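PDB 2VSH: 2-c-methyl-d-erythritol 4-phosphate cytidylyltransferase from Streptococcus pneumoniae, which transfers the cytidylyl group of CTP to D-ribitol 5-phosphate, giving the CDP-activated ribitol used for teichoic acid precursors. Local coordinates for residues E39-E44 / I108-D113; K49-V54 / I94-A99. All blocks are in the same frame, centred on the assembly; numbering follows the deposited sequence. Where two conformers were deposited one is given.

Contact 1: E39-E44 / I108-D113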
ATOM      1  N   GLU A  39      24.351  -5.354   7.379  1.00 25.66           N
ATOM      2  CA  GLU A  39      24.628  -6.766   7.714  1.00 28.69           C
ATOM      3  C   GLU A  39      24.206  -7.757   6.638  1.00 28.50           C
ATOM      4  O   GLU A  39      24.936  -8.689   6.351  1.00 29.75           O
ATOM      5  CB  GLU A  39      23.931  -7.172   9.017  1.00 29.14           C
ATOM      6  CG  GLU A  39      24.765  -6.932  10.265  1.00 32.64           C
ATOM      7  CD  GLU A  39      23.983  -7.188  11.545  1.00 33.07           C
ATOM      8  OE1 GLU A  39      22.860  -7.741  11.465  1.00 35.38           O
ATOM      9  OE2 GLU A  39      24.491  -6.835  12.634  1.00 37.18           O
ATOM     10  N   LYS A  40      23.022  -7.554   6.062  1.00 27.95           N
ATOM     11  CA  LYS A  40      22.505  -8.436   5.023  1.00 27.32           C
ATOM     12  C   LYS A  40      23.369  -8.434   3.768  1.00 27.04           C
ATOM     13  O   LYS A  40      23.314  -9.393   2.998  1.00 27.23           O
ATOM     14  CB  LYS A  40      21.061  -8.070   4.642  1.00 26.65           C
ATOM     15  CG  LYS A  40      20.018  -8.146   5.754  1.00 27.82           C
ATOM     16  CD  LYS A  40      19.877  -9.547   6.317  1.00 30.09           C
ATOM     17  CE  LYS A  40      18.649  -9.641   7.182  1.00 33.16           C
ATOM     18  NZ  LYS A  40      18.795  -8.839   8.437  1.00 34.39           N
ATOM     19  N   PHE A  41      24.152  -7.365   3.561  1.00 26.22           N
ATOM     20  CA  PHE A  41      25.027  -7.232   2.374  1.00 25.40           C
ATOM     21  C   PHE A  41      26.485  -7.678   2.579  1.00 26.22           C
ATOM     22  O   PHE A  41      27.160  -8.048   1.612  1.00 26.41           O
ATOM     23  CB  PHE A  41      25.025  -5.793   1.841  1.00 24.61           C
ATOM     24  CG  PHE A  41      23.796  -5.433   1.044  1.00 23.09           C
ATOM     25  CD1 PHE A  41      23.781  -5.592  -0.340  1.00 21.70           C
ATOM     26  CD2 PHE A  41      22.652  -4.934   1.679  1.00 23.02           C
ATOM     27  CE1 PHE A  41      22.655  -5.248  -1.090  1.00 22.07           C
ATOM     28  CE2 PHE A  41      21.507  -4.586   0.936  1.00 21.95           C
ATOM     29  CZ  PHE A  41      21.510  -4.746  -0.451  1.00 21.21           C
ATOM     30  N   VAL A  42      26.962  -7.630   3.823  1.00 26.38           N
ATOM     31  CA  VAL A  42      28.346  -8.026   4.161  1.00 26.95           C
ATOM     32  C   VAL A  42      28.686  -9.492   3.894  1.00 27.44           C
ATOM     33  O   VAL A  42      29.851  -9.810   3.643  1.00 28.12           O
ATOM     34  CB  VAL A  42      28.777  -7.674   5.637  1.00 27.58           C
ATOM     35  CG1 VAL A  42      28.557  -6.200   5.954  1.00 26.87           C
ATOM     36  CG2 VAL A  42      28.108  -8.591   6.678  1.00 29.05           C
ATOM     37  N   LEU A  43      27.708 -10.389   3.978  1.00 26.85           N
ATOM     38  CA  LEU A  43      28.006 -11.802   3.749  1.00 28.64           C
ATOM     39  C   LEU A  43      28.117 -12.160   2.294  1.00 27.62           C
ATOM     40  O   LEU A  43      28.750 -13.166   1.949  1.00 29.41           O
ATOM     41  CB  LEU A  43      26.961 -12.724   4.378  1.00 30.09           C
ATOM     42  CG  LEU A  43      27.068 -13.116   5.835  1.00 31.74           C
ATOM     43  CD1 LEU A  43      25.944 -14.097   6.094  1.00 34.29           C
ATOM     44  CD2 LEU A  43      28.424 -13.737   6.141  1.00 34.27           C
ATOM     45  N   GLU A  44      27.489 -11.358   1.443  1.00 25.60           N
ATOM     46  CA  GLU A  44      27.434 -11.674   0.020  1.00 25.06           C
ATOM     47  C   GLU A  44      28.833 -11.632  -0.589  1.00 25.43           C
ATOM     48  O   GLU A  44      29.421 -10.551  -0.714  1.00 24.79           O
ATOM     49  CB  GLU A  44      26.461 -10.731  -0.711  1.00 23.40           C
ATOM     50  CG  GLU A  44      26.452 -10.902  -2.240  1.00 23.81           C
ATOM     51  CD  GLU A  44      26.280 -12.340  -2.666  1.00 23.98           C
ATOM     52  OE1 GLU A  44      27.027 -12.789  -3.554  1.00 24.31           O
ATOM     53  OE2 GLU A  44      25.411 -13.029  -2.093  1.00 24.99           O
ATOM     54  N   ILE A 108      28.329  -2.603 -11.562  1.00 22.05           N
ATOM     55  CA  ILE A 108      26.920  -2.582 -11.176  1.00 21.41           C
ATOM     56  C   ILE A 108      26.743  -2.076  -9.729  1.00 20.58           C
ATOM     57  O   ILE A 108      27.615  -2.291  -8.887  1.00 20.93           O
ATOM     58  CB  ILE A 108      26.326  -4.008 -11.345  1.00 22.34           C
ATOM     59  CG1 ILE A 108      26.003  -4.287 -12.814  1.00 24.04           C
ATOM     60  CG2 ILE A 108      25.071  -4.207 -10.494  1.00 20.49           C
ATOM     61  CD1 ILE A 108      25.969  -5.778 -13.139  1.00 28.81           C
ATOM     62  N   VAL A 109      25.643  -1.372  -9.452  1.00 18.99           N
ATOM     63  CA  VAL A 109      25.284  -1.018  -8.086  1.00 18.68           C
ATOM     64  C   VAL A 109      23.926  -1.622  -7.743  1.00 18.15           C
ATOM     65  O   VAL A 109      22.967  -1.485  -8.508  1.00 19.44           O
ATOM     66  CB  VAL A 109      25.324   0.528  -7.792  1.00 18.10           C
ATOM     67  CG1 VAL A 109      24.286   1.314  -8.621  1.00 18.60           C
ATOM     68  CG2 VAL A 109      25.133   0.814  -6.298  1.00 17.40           C
ATOM     69  N   VAL A 110      23.875  -2.324  -6.619  1.00 17.57           N
ATOM     70  CA  VAL A 110      22.618  -2.810  -6.049  1.00 16.96           C
ATOM     71  C   VAL A 110      22.145  -1.772  -5.030  1.00 16.59           C
ATOM     72  O   VAL A 110      22.644  -1.736  -3.903  1.00 16.85           O
ATOM     73  CB  VAL A 110      22.784  -4.225  -5.389  1.00 16.64           C
ATOM     74  CG1 VAL A 110      21.448  -4.733  -4.808  1.00 17.85           C
ATOM     75  CG2 VAL A 110      23.314  -5.255  -6.392  1.00 18.62           C
ATOM     76  N   THR A 111      21.200  -0.910  -5.435  1.00 16.83           N
ATOM     77  CA  THR A 111      20.672   0.137  -4.565  1.00 16.38           C
ATOM     78  C   THR A 111      19.519  -0.372  -3.703  1.00 16.52           C
ATOM     79  O   THR A 111      18.699  -1.169  -4.159  1.00 16.44           O
ATOM     80  CB  THR A 111      20.221   1.428  -5.337  1.00 17.74           C
ATOM     81  OG1 THR A 111      19.025   1.166  -6.086  1.00 16.64           O
ATOM     82  CG2 THR A 111      21.333   1.945  -6.263  1.00 17.24           C
ATOM     83  N   HIS A 112      19.468   0.084  -2.445  1.00 15.82           N
ATOM     84  CA  HIS A 112      18.510  -0.460  -1.488  1.00 15.82           C
ATOM     85  C   HIS A 112      18.265   0.534  -0.352  1.00 16.13           C
ATOM     86  O   HIS A 112      19.206   1.176   0.126  1.00 16.76           O
ATOM     87  CB  HIS A 112      19.030  -1.807  -0.930  1.00 15.08           C
ATOM     88  CG  HIS A 112      18.048  -2.518  -0.049  1.00 15.41           C
ATOM     89  ND1 HIS A 112      16.874  -3.058  -0.530  1.00 16.05           N
ATOM     90  CD2 HIS A 112      18.059  -2.763   1.285  1.00 14.74           C
ATOM     91  CE1 HIS A 112      16.212  -3.623   0.469  1.00 15.92           C
ATOM     92  NE2 HIS A 112      16.902  -3.443   1.583  1.00 15.46           N
ATOM     93  N   ASP A 113      17.008   0.655   0.068  1.00 16.52           N
ATOM     94  CA  ASP A 113      16.615   1.529   1.191  1.00 17.25           C
ATOM     95  C   ASP A 113      17.263   1.077   2.491  1.00 16.96           C
ATOM     96  O   ASP A 113      17.203  -0.106   2.817  1.00 16.33           O
ATOM     97  CB  ASP A 113      15.100   1.458   1.409  1.00 17.44           C
ATOM     98  CG  ASP A 113      14.299   2.055   0.269  1.00 19.25           C
ATOM     99  OD1 ASP A 113      14.792   2.981  -0.411  1.00 21.12           O
ATOM    100  OD2 ASP A 113      13.156   1.602   0.067  1.00 19.02           O
TER

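Contact 2: K49-V54 / I94-A99. With CA (calcium ion), chain C.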
ATOM      1  N   LYS A  49      32.237  -3.399  -2.387  1.00 22.73           N
ATOM      2  CA  LYS A  49      32.109  -2.465  -1.259  1.00 22.74           C
ATOM      3  C   LYS A  49      30.650  -2.227  -0.998  1.00 21.61           C
ATOM      4  O   LYS A  49      29.834  -2.364  -1.898  1.00 20.70           O
ATOM      5  CB  LYS A  49      32.763  -1.110  -1.565  1.00 22.89           C
ATOM      6  CG  LYS A  49      34.271  -1.114  -1.673  1.00 26.07           C
ATOM      7  CD  LYS A  49      34.933  -1.501  -0.369  1.00 29.22           C
ATOM      8  CE  LYS A  49      36.422  -1.227  -0.405  1.00 32.14           C
ATOM      9  NZ  LYS A  49      37.147  -2.178   0.473  1.00 34.99           N
ATOM     10  N   ILE A  50      30.339  -1.815   0.229  1.00 22.06           N
ATOM     11  CA  ILE A  50      29.001  -1.393   0.606  1.00 21.89           C
ATOM     12  C   ILE A  50      29.049   0.107   0.852  1.00 21.80           C
ATOM     13  O   ILE A  50      29.702   0.571   1.787  1.00 22.23           O
ATOM     14  CB  ILE A  50      28.512  -2.134   1.878  1.00 22.28           C
ATOM     15  CG1 ILE A  50      28.417  -3.630   1.573  1.00 23.18           C
ATOM     16  CG2 ILE A  50      27.154  -1.601   2.294  1.00 20.20           C
ATOM     17  CD1 ILE A  50      28.540  -4.512   2.801  1.00 24.39           C
ATOM     18  N   VAL A  51      28.410   0.857  -0.036  1.00 21.27           N
ATOM     19  CA  VAL A  51      28.530   2.308  -0.036  1.00 21.48           C
ATOM     20  C   VAL A  51      27.216   2.859   0.497  1.00 21.23           C
ATOM     21  O   VAL A  51      26.152   2.590  -0.062  1.00 21.13           O
ATOM     22  CB  VAL A  51      28.836   2.882  -1.449  1.00 21.84           C
ATOM     23  CG1 VAL A  51      29.126   4.373  -1.366  1.00 21.72           C
ATOM     24  CG2 VAL A  51      30.013   2.132  -2.100  1.00 22.75           C
ATOM     25  N   VAL A  52      27.304   3.589   1.604  1.00 21.10           N
ATOM     26  CA  VAL A  52      26.122   4.089   2.305  1.00 20.80           C
ATOM     27  C   VAL A  52      26.016   5.613   2.180  1.00 21.18           C
ATOM     28  O   VAL A  52      26.900   6.349   2.624  1.00 21.19           O
ATOM     29  CB  VAL A  52      26.150   3.713   3.811  1.00 20.59           C
ATOM     30  CG1 VAL A  52      24.754   3.874   4.431  1.00 20.74           C
ATOM     31  CG2 VAL A  52      26.660   2.280   4.016  1.00 20.39           C
ATOM     32  N   GLY A  53      24.910   6.074   1.602  1.00 20.97           N
ATOM     33  CA  GLY A  53      24.651   7.502   1.445  1.00 21.81           C
ATOM     34  C   GLY A  53      23.860   8.016   2.628  1.00 21.95           C
ATOM     35  O   GLY A  53      22.726   7.625   2.832  1.00 22.19           O
ATOM     36  N   VAL A  54      24.464   8.903   3.401  1.00 22.93           N
ATOM     37  CA  VAL A  54      23.834   9.453   4.603  1.00 23.59           C
ATOM     38  C   VAL A  54      23.796  10.978   4.492  1.00 25.09           C
ATOM     39  O   VAL A  54      24.647  11.583   3.841  1.00 25.13           O
ATOM     40  CB  VAL A  54      24.614   8.993   5.881  1.00 23.58           C
ATOM     41  CG1 VAL A  54      24.154   9.711   7.097  1.00 25.29           C
ATOM     42  CG2 VAL A  54      24.440   7.492   6.107  1.00 23.73           C
ATOM     43  N   ILE A  94      27.499   6.623  -6.517  1.00 21.26           N
ATOM     44  CA  ILE A  94      28.244   6.208  -7.700  0.50 21.39           C
ATOM     45  C   ILE A  94      29.569   6.979  -7.773  1.00 23.02           C
ATOM     46  O   ILE A  94      30.609   6.405  -8.119  1.00 23.27           O
ATOM     47  CB  ILE A  94      27.395   6.363  -8.977  0.50 21.99           C
ATOM     48  CG1 ILE A  94      26.253   5.333  -8.979  0.50 19.77           C
ATOM     49  CG2 ILE A  94      28.260   6.235 -10.237  0.50 22.83           C
ATOM     50  CD1 ILE A  94      25.201   5.558 -10.052  0.50 19.61           C
ATOM     51  N   GLU A  95      29.532   8.262  -7.414  1.00 23.94           N
ATOM     52  CA  GLU A  95      30.742   9.089  -7.372  1.00 25.80           C
ATOM     53  C   GLU A  95      31.767   8.547  -6.371  1.00 25.56           C
ATOM     54  O   GLU A  95      32.962   8.488  -6.678  1.00 27.18           O
ATOM     55  CB  GLU A  95      30.402  10.563  -7.099  1.00 26.39           C
ATOM     56  CG  GLU A  95      29.760  11.250  -8.304  1.00 28.06           C
ATOM     57  CD  GLU A  95      29.322  12.679  -8.036  1.00 29.84           C
ATOM     58  OE1 GLU A  95      29.235  13.435  -9.009  1.00 32.66           O
ATOM     59  OE2 GLU A  95      29.063  13.053  -6.865  1.00 34.34           O
ATOM     60  N   ALA A  96      31.298   8.158  -5.186  1.00 24.29           N
ATOM     61  CA  ALA A  96      32.149   7.555  -4.148  1.00 24.12           C
ATOM     62  C   ALA A  96      32.759   6.229  -4.626  1.00 23.50           C
ATOM     63  O   ALA A  96      33.936   5.953  -4.397  1.00 24.49           O
ATOM     64  CB  ALA A  96      31.350   7.342  -2.869  1.00 22.52           C
ATOM     65  N   ILE A  97      31.942   5.420  -5.294  1.00 22.02           N
ATOM     66  CA  ILE A  97      32.410   4.199  -5.943  1.00 20.63           C
ATOM     67  C   ILE A  97      33.519   4.489  -6.963  1.00 21.77           C
ATOM     68  O   ILE A  97      34.566   3.820  -6.967  1.00 21.31           O
ATOM     69  CB  ILE A  97      31.246   3.471  -6.653  1.00 20.20           C
ATOM     70  CG1 ILE A  97      30.285   2.860  -5.633  1.00 17.76           C
ATOM     71  CG2 ILE A  97      31.785   2.392  -7.609  1.00 20.16           C
ATOM     72  CD1 ILE A  97      28.983   2.330  -6.233  1.00 17.44           C
ATOM     73  N   ASP A  98      33.286   5.489  -7.821  1.00 21.66           N
ATOM     74  CA  ASP A  98      34.246   5.875  -8.868  1.00 23.22           C
ATOM     75  C   ASP A  98      35.567   6.340  -8.240  1.00 24.31           C
ATOM     76  O   ASP A  98      36.634   6.093  -8.779  1.00 25.64           O
ATOM     77  CB  ASP A  98      33.615   6.970  -9.745  1.00 23.31           C
ATOM     78  CG  ASP A  98      34.389   7.259 -11.006  1.00 25.51           C
ATOM     79  OD1 ASP A  98      34.829   6.320 -11.709  1.00 24.00           O
ATOM     80  OD2 ASP A  98      34.523   8.458 -11.340  1.00 28.10           O
ATOM     81  N   ALA A  99      35.486   6.998  -7.086  1.00 24.92           N
ATOM     82  CA  ALA A  99      36.680   7.467  -6.373  1.00 26.46           C
ATOM     83  C   ALA A  99      37.456   6.290  -5.753  1.00 26.92           C
ATOM     84  O   ALA A  99      38.688   6.325  -5.696  1.00 28.38           O
ATOM     85  CB  ALA A  99      36.303   8.483  -5.305  1.00 26.17           C
TER
HETATM   86 CA    CA C1234      35.413   8.005 -13.614  1.00 18.86          CA
HETATM   87  O   HOH W   1      33.105   7.522 -14.276  1.00 24.37           O
HETATM   88  O   HOH W   2      37.690   8.059 -12.688  1.00 20.84           O

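Contact 1: E39-E44 / I108-D113
The ring of Phe-41 points at strand 108-113 and meets Val-110 and His-112, two residues whose CB atoms leave the same side of the strand. Its far rim does the touching. CE1 lies 3.9 Å from CG1 of Val-110, and because that methyl sits near the ring plane the contact is at the edge. Val-110 offers this methyl because CG1 stands anti to its backbone N (chi1 -179°). Toward His-112 the ring is neither stacked nor T-shaped: the planes are inclined at 51° with centroids 5.8 Å apart. There CZ comes within 3.9 Å of His-112 CB, and Phe-41 CE2 lies 3.9 Å from CD2 of His-112, so the phenyl rim rests along the root and the carbon side of the imidazole. The polar end of His-112 is used elsewhere, NE2 being hydrogen-bonded to Arg-116 O, which helps fix the rotation of the ring. Ala-5 and Ile-7 of strand 3-9, with Ile-119 and Ile-124, also touch Phe-41. All three residues of the contact are buried and meet through carbon atoms, which implies that van der Waals and hydrophobic packing hold segment 39-44 against the sheet.

Contact 2: K49-V54 / I94-A99
Val-51 and the helical pair Ala-96 and Ile-97 make up the apolar part of this contact, burying 112 Å² in all. The two methyls of Val-51 divide the work. CG1, anti to the backbone N (chi1 -173°), approaches CB of Ala-96 at 4.0 Å, while CG2 reaches CG1 of Ile-97 at 3.6 Å, with the two side chains crossing at a slant. Ile-97 does not aim its CB straight at the strand; it is the methylene further out that closes the gap. Tyr-4 of strand 3-9 also touches Ile-97, and Thr-80 of strand 77-81 touches Ala-96, so helix 86-100 also reaches the two strands flanking 50-54.

Backbone hydrogen bonds run within the helix or between strands. Asp-98 N bonds to Ile-94 O at 2.8 Å, a regular helical bond, whereas Val-51 pairs with Ala-5 and Ile-7 of strand 3-9.

Metal coordination occurs away from the strand. The carboxylate of Asp-98 binds a calcium ion with both oxygens, OD1 at 2.6 Å and OD2 at 2.5 Å, and two waters join it; OD1 also accepts a hydrogen bond from Leu-103 N.

A helix lying on parallel strands through small and branched apolar residues is the alpha/beta packing of a Rossmann-like nucleotidyltransferase core, consistent with membership of the GT-A clan.

Overall arrangement
Both contacts are buried helix-to-strand packings on the seven-stranded mixed sheet, and their centres are about 12 Å apart. Contact 1 brings helix 33-42 against strand 108-113; contact 2 brings helix 86-100 against strand 50-54 and is nested within the loop that contact 1 closes. The helices pack on opposite faces of the sheet: Ile-50 meets Phe-41 and Val-42, whereas its neighbour Val-51 meets helix 86-100. Ile-97 CD1 in turn approaches Val-109 CG2 at 4.1 Å. Contact 1 is nearer the chain centre and partly aromatic, whereas contact 2 is wholly aliphatic, its helix extending outward to partly exposed Asp-98 and calcium.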